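Side-chain contact in putative transcription regulator (Lactobacillus plantarum WCFS1, PDB 3COL), which probably binds DNA through an N-terminal helix-turn-helix domain of the TetR family and regulates transcription: residues Ile22-Gly27 against Ser106-Gln111. Numbering follows the deposited sequence.
Sequences IILAEG and SLTIIQ
Leu24 reaches from the first helix of the TetR-type DNA-binding domain, helix 11-26, onto Ile109 and Thr108 of helix 106-117, which belongs to the larger helical body of the chain. The two short helical segments cross at 73° with their axes 9.8 Å apart, and the side-chain contact between them is apolar. Leucine suits this place because its fork at CG lets one methyl reach across although the CB bond does not aim at the other helix. Its first torsion sets CG beside the backbone N; CD1 then continues the chain (chi2 174°), while CD2 branches off toward helix 106-117. There CD2 settles between two neighbours, 3.7 Å from CG1 of Ile109 and 3.8 Å from CG2 of Thr108. Against Ile109 the leucine runs at a slant, with its CG also close, 4.0 Å from Ile109 CG1; against Thr108 it crosses at about a right angle and touches a methyl.

The two-sided nature of threonine is put to use here. With OG1 beside the backbone N (chi1 -63°), CG2 lies anti to that N and meets Leu24; OG1 hydrogen-bonds to NE2 of His164 on helix 152-171, so the polar end is satisfied within the body. Ile109, buried and wholly apolar, serves two helices: its CG1 arm meets Leu24, and the side chain also packs on Val61 and Glu65 of helix 54-67. That helix follows the helix-turn-helix and adds a second link between domain and body. Such an apolar seam is consistent with the family's usual design, in which movements of the body can be passed to the DNA-binding domain. Ile23, a buried apolar residue that also packs on Val31, points toward the same helix but stays looser, its CG2 methyl lying 4.3 Å from the backbone O of Ile109.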
ATOM      1  N   ILE A  22      -9.655  16.541  -0.785  1.00 16.30           N
ATOM      2  CA  ILE A  22      -8.619  17.044   0.132  1.00 16.52           C
ATOM      3  C   ILE A  22      -7.669  15.917   0.577  1.00 17.66           C
ATOM      4  O   ILE A  22      -6.433  16.061   0.544  1.00 17.59           O
ATOM      5  CB  ILE A  22      -9.258  17.739   1.383  1.00 16.35           C
ATOM      6  CG1 ILE A  22     -10.010  19.012   0.969  1.00 15.46           C
ATOM      7  CG2 ILE A  22      -8.179  18.054   2.440  1.00 15.28           C
ATOM      8  CD1 ILE A  22     -10.972  19.545   2.066  1.00 15.64           C
ATOM      9  N   ILE A  23      -8.247  14.792   0.982  1.00 17.72           N
ATOM     10  CA  ILE A  23      -7.443  13.612   1.313  1.00 18.34           C
ATOM     11  C   ILE A  23      -6.472  13.258   0.175  1.00 18.76           C
ATOM     12  O   ILE A  23      -5.294  13.010   0.420  1.00 18.12           O
ATOM     13  CB  ILE A  23      -8.340  12.395   1.728  1.00 18.27           C
ATOM     14  CG1 ILE A  23      -9.084  12.724   3.047  1.00 19.37           C
ATOM     15  CG2 ILE A  23      -7.509  11.085   1.855  1.00 17.03           C
ATOM     16  CD1 ILE A  23     -10.056  11.640   3.535  1.00 18.60           C
ATOM     17  N   LEU A  24      -6.955  13.252  -1.072  1.00 19.71           N
ATOM     18  CA  LEU A  24      -6.094  12.898  -2.199  1.00 20.55           C
ATOM     19  C   LEU A  24      -4.981  13.927  -2.401  1.00 21.66           C
ATOM     20  O   LEU A  24      -3.851  13.554  -2.703  1.00 21.61           O
ATOM     21  CB  LEU A  24      -6.907  12.709  -3.475  1.00 20.72           C
ATOM     22  CG  LEU A  24      -7.852  11.503  -3.516  1.00 20.88           C
ATOM     23  CD1 LEU A  24      -8.680  11.551  -4.789  1.00 19.67           C
ATOM     24  CD2 LEU A  24      -7.073  10.193  -3.449  1.00 22.03           C
ATOM     25  N   ALA A  25      -5.302  15.208  -2.218  1.00 22.13           N
ATOM     26  CA  ALA A  25      -4.341  16.312  -2.396  1.00 23.69           C
ATOM     27  C   ALA A  25      -3.408  16.539  -1.187  1.00 24.52           C
ATOM     28  O   ALA A  25      -2.218  16.791  -1.365  1.00 23.64           O
ATOM     29  CB  ALA A  25      -5.073  17.621  -2.745  1.00 22.88           C
ATOM     30  N   GLU A  26      -3.951  16.482   0.033  1.00 25.59           N
ATOM     31  CA  GLU A  26      -3.141  16.814   1.217  1.00 26.95           C
ATOM     32  C   GLU A  26      -3.079  15.739   2.300  1.00 26.61           C
ATOM     33  O   GLU A  26      -2.469  15.963   3.352  1.00 27.09           O
ATOM     34  CB  GLU A  26      -3.579  18.130   1.848  1.00 27.53           C
ATOM     35  CG  GLU A  26      -3.835  19.270   0.887  1.00 31.73           C
ATOM     36  CD  GLU A  26      -4.485  20.443   1.595  1.00 37.74           C
ATOM     37  OE1 GLU A  26      -5.505  20.974   1.091  1.00 40.50           O
ATOM     38  OE2 GLU A  26      -3.983  20.820   2.677  1.00 39.14           O
ATOM     39  N   GLY A  27      -3.673  14.574   2.041  1.00 25.84           N
ATOM     40  CA  GLY A  27      -3.820  13.563   3.077  1.00 24.87           C
ATOM     41  C   GLY A  27      -4.878  13.933   4.112  1.00 24.33           C
ATOM     42  O   GLY A  27      -5.415  15.052   4.108  1.00 24.77           O
ATOM     43  N   SER A 106     -10.507   4.853  -4.795  1.00 13.80           N
ATOM     44  CA  SER A 106     -11.110   4.411  -3.540  1.00 12.86           C
ATOM     45  C   SER A 106     -10.096   3.775  -2.605  1.00 13.18           C
ATOM     46  O   SER A 106      -9.966   4.164  -1.442  1.00 13.11           O
ATOM     47  CB  SER A 106     -12.305   3.484  -3.814  1.00 12.53           C
ATOM     48  OG  SER A 106     -13.053   3.321  -2.633  1.00 11.03           O
ATOM     49  N   LEU A 107      -9.316   2.837  -3.129  1.00 13.78           N
ATOM     50  CA  LEU A 107      -8.337   2.150  -2.324  1.00 14.31           C
ATOM     51  C   LEU A 107      -7.269   3.111  -1.848  1.00 14.47           C
ATOM     52  O   LEU A 107      -6.788   3.004  -0.729  1.00 14.53           O
ATOM     53  CB  LEU A 107      -7.741   0.970  -3.115  1.00 14.70           C
ATOM     54  CG  LEU A 107      -8.423  -0.395  -2.951  1.00 15.48           C
ATOM     55  CD1 LEU A 107      -9.819  -0.338  -3.369  1.00 20.04           C
ATOM     56  CD2 LEU A 107      -7.696  -1.498  -3.765  1.00 15.02           C
ATOM     57  N   THR A 108      -6.914   4.078  -2.689  1.00 14.38           N
ATOM     58  CA  THR A 108      -5.944   5.104  -2.304  1.00 14.48           C
ATOM     59  C   THR A 108      -6.464   5.891  -1.099  1.00 14.98           C
ATOM     60  O   THR A 108      -5.711   6.126  -0.133  1.00 15.16           O
ATOM     61  CB  THR A 108      -5.653   6.078  -3.480  1.00 15.11           C
ATOM     62  OG1 THR A 108      -5.053   5.348  -4.560  1.00 14.78           O
ATOM     63  CG2 THR A 108      -4.699   7.231  -3.043  1.00 15.13           C
ATOM     64  N   ILE A 109      -7.746   6.274  -1.144  1.00 15.22           N
ATOM     65  CA  ILE A 109      -8.348   7.073  -0.073  1.00 14.78           C
ATOM     66  C   ILE A 109      -8.340   6.287   1.243  1.00 14.97           C
ATOM     67  O   ILE A 109      -7.921   6.825   2.273  1.00 14.49           O
ATOM     68  CB  ILE A 109      -9.791   7.497  -0.437  1.00 15.52           C
ATOM     69  CG1 ILE A 109      -9.788   8.594  -1.527  1.00 16.84           C
ATOM     70  CG2 ILE A 109     -10.594   7.965   0.821  1.00 14.28           C
ATOM     71  CD1 ILE A 109     -11.094   8.650  -2.305  1.00 15.43           C
ATOM     72  N   ILE A 110      -8.832   5.040   1.185  1.00 15.47           N
ATOM     73  CA  ILE A 110      -8.872   4.104   2.325  1.00 15.92           C
ATOM     74  C   ILE A 110      -7.475   3.951   2.927  1.00 17.37           C
ATOM     75  O   ILE A 110      -7.291   4.087   4.130  1.00 17.36           O
ATOM     76  CB  ILE A 110      -9.416   2.712   1.908  1.00 15.92           C
ATOM     77  CG1 ILE A 110     -10.920   2.784   1.553  1.00 15.96           C
ATOM     78  CG2 ILE A 110      -9.173   1.604   3.023  1.00 14.78           C
ATOM     79  CD1 ILE A 110     -11.432   1.576   0.795  1.00 16.48           C
ATOM     80  N   GLN A 111      -6.497   3.661   2.068  1.00 18.42           N
ATOM     81  CA  GLN A 111      -5.140   3.420   2.502  1.00 18.97           C
ATOM     82  C   GLN A 111      -4.595   4.631   3.238  1.00 18.61           C
ATOM     83  O   GLN A 111      -3.955   4.502   4.306  1.00 18.63           O
ATOM     84  CB  GLN A 111      -4.275   3.067   1.289  1.00 19.99           C
ATOM     85  CG  GLN A 111      -2.776   3.123   1.580  1.00 23.78           C
ATOM     86  CD  GLN A 111      -2.005   2.229   0.644  1.00 29.97           C
ATOM     87  OE1 GLN A 111      -1.731   2.596  -0.510  1.00 32.44           O
ATOM     88  NE2 GLN A 111      -1.650   1.036   1.127  1.00 30.30           N
TER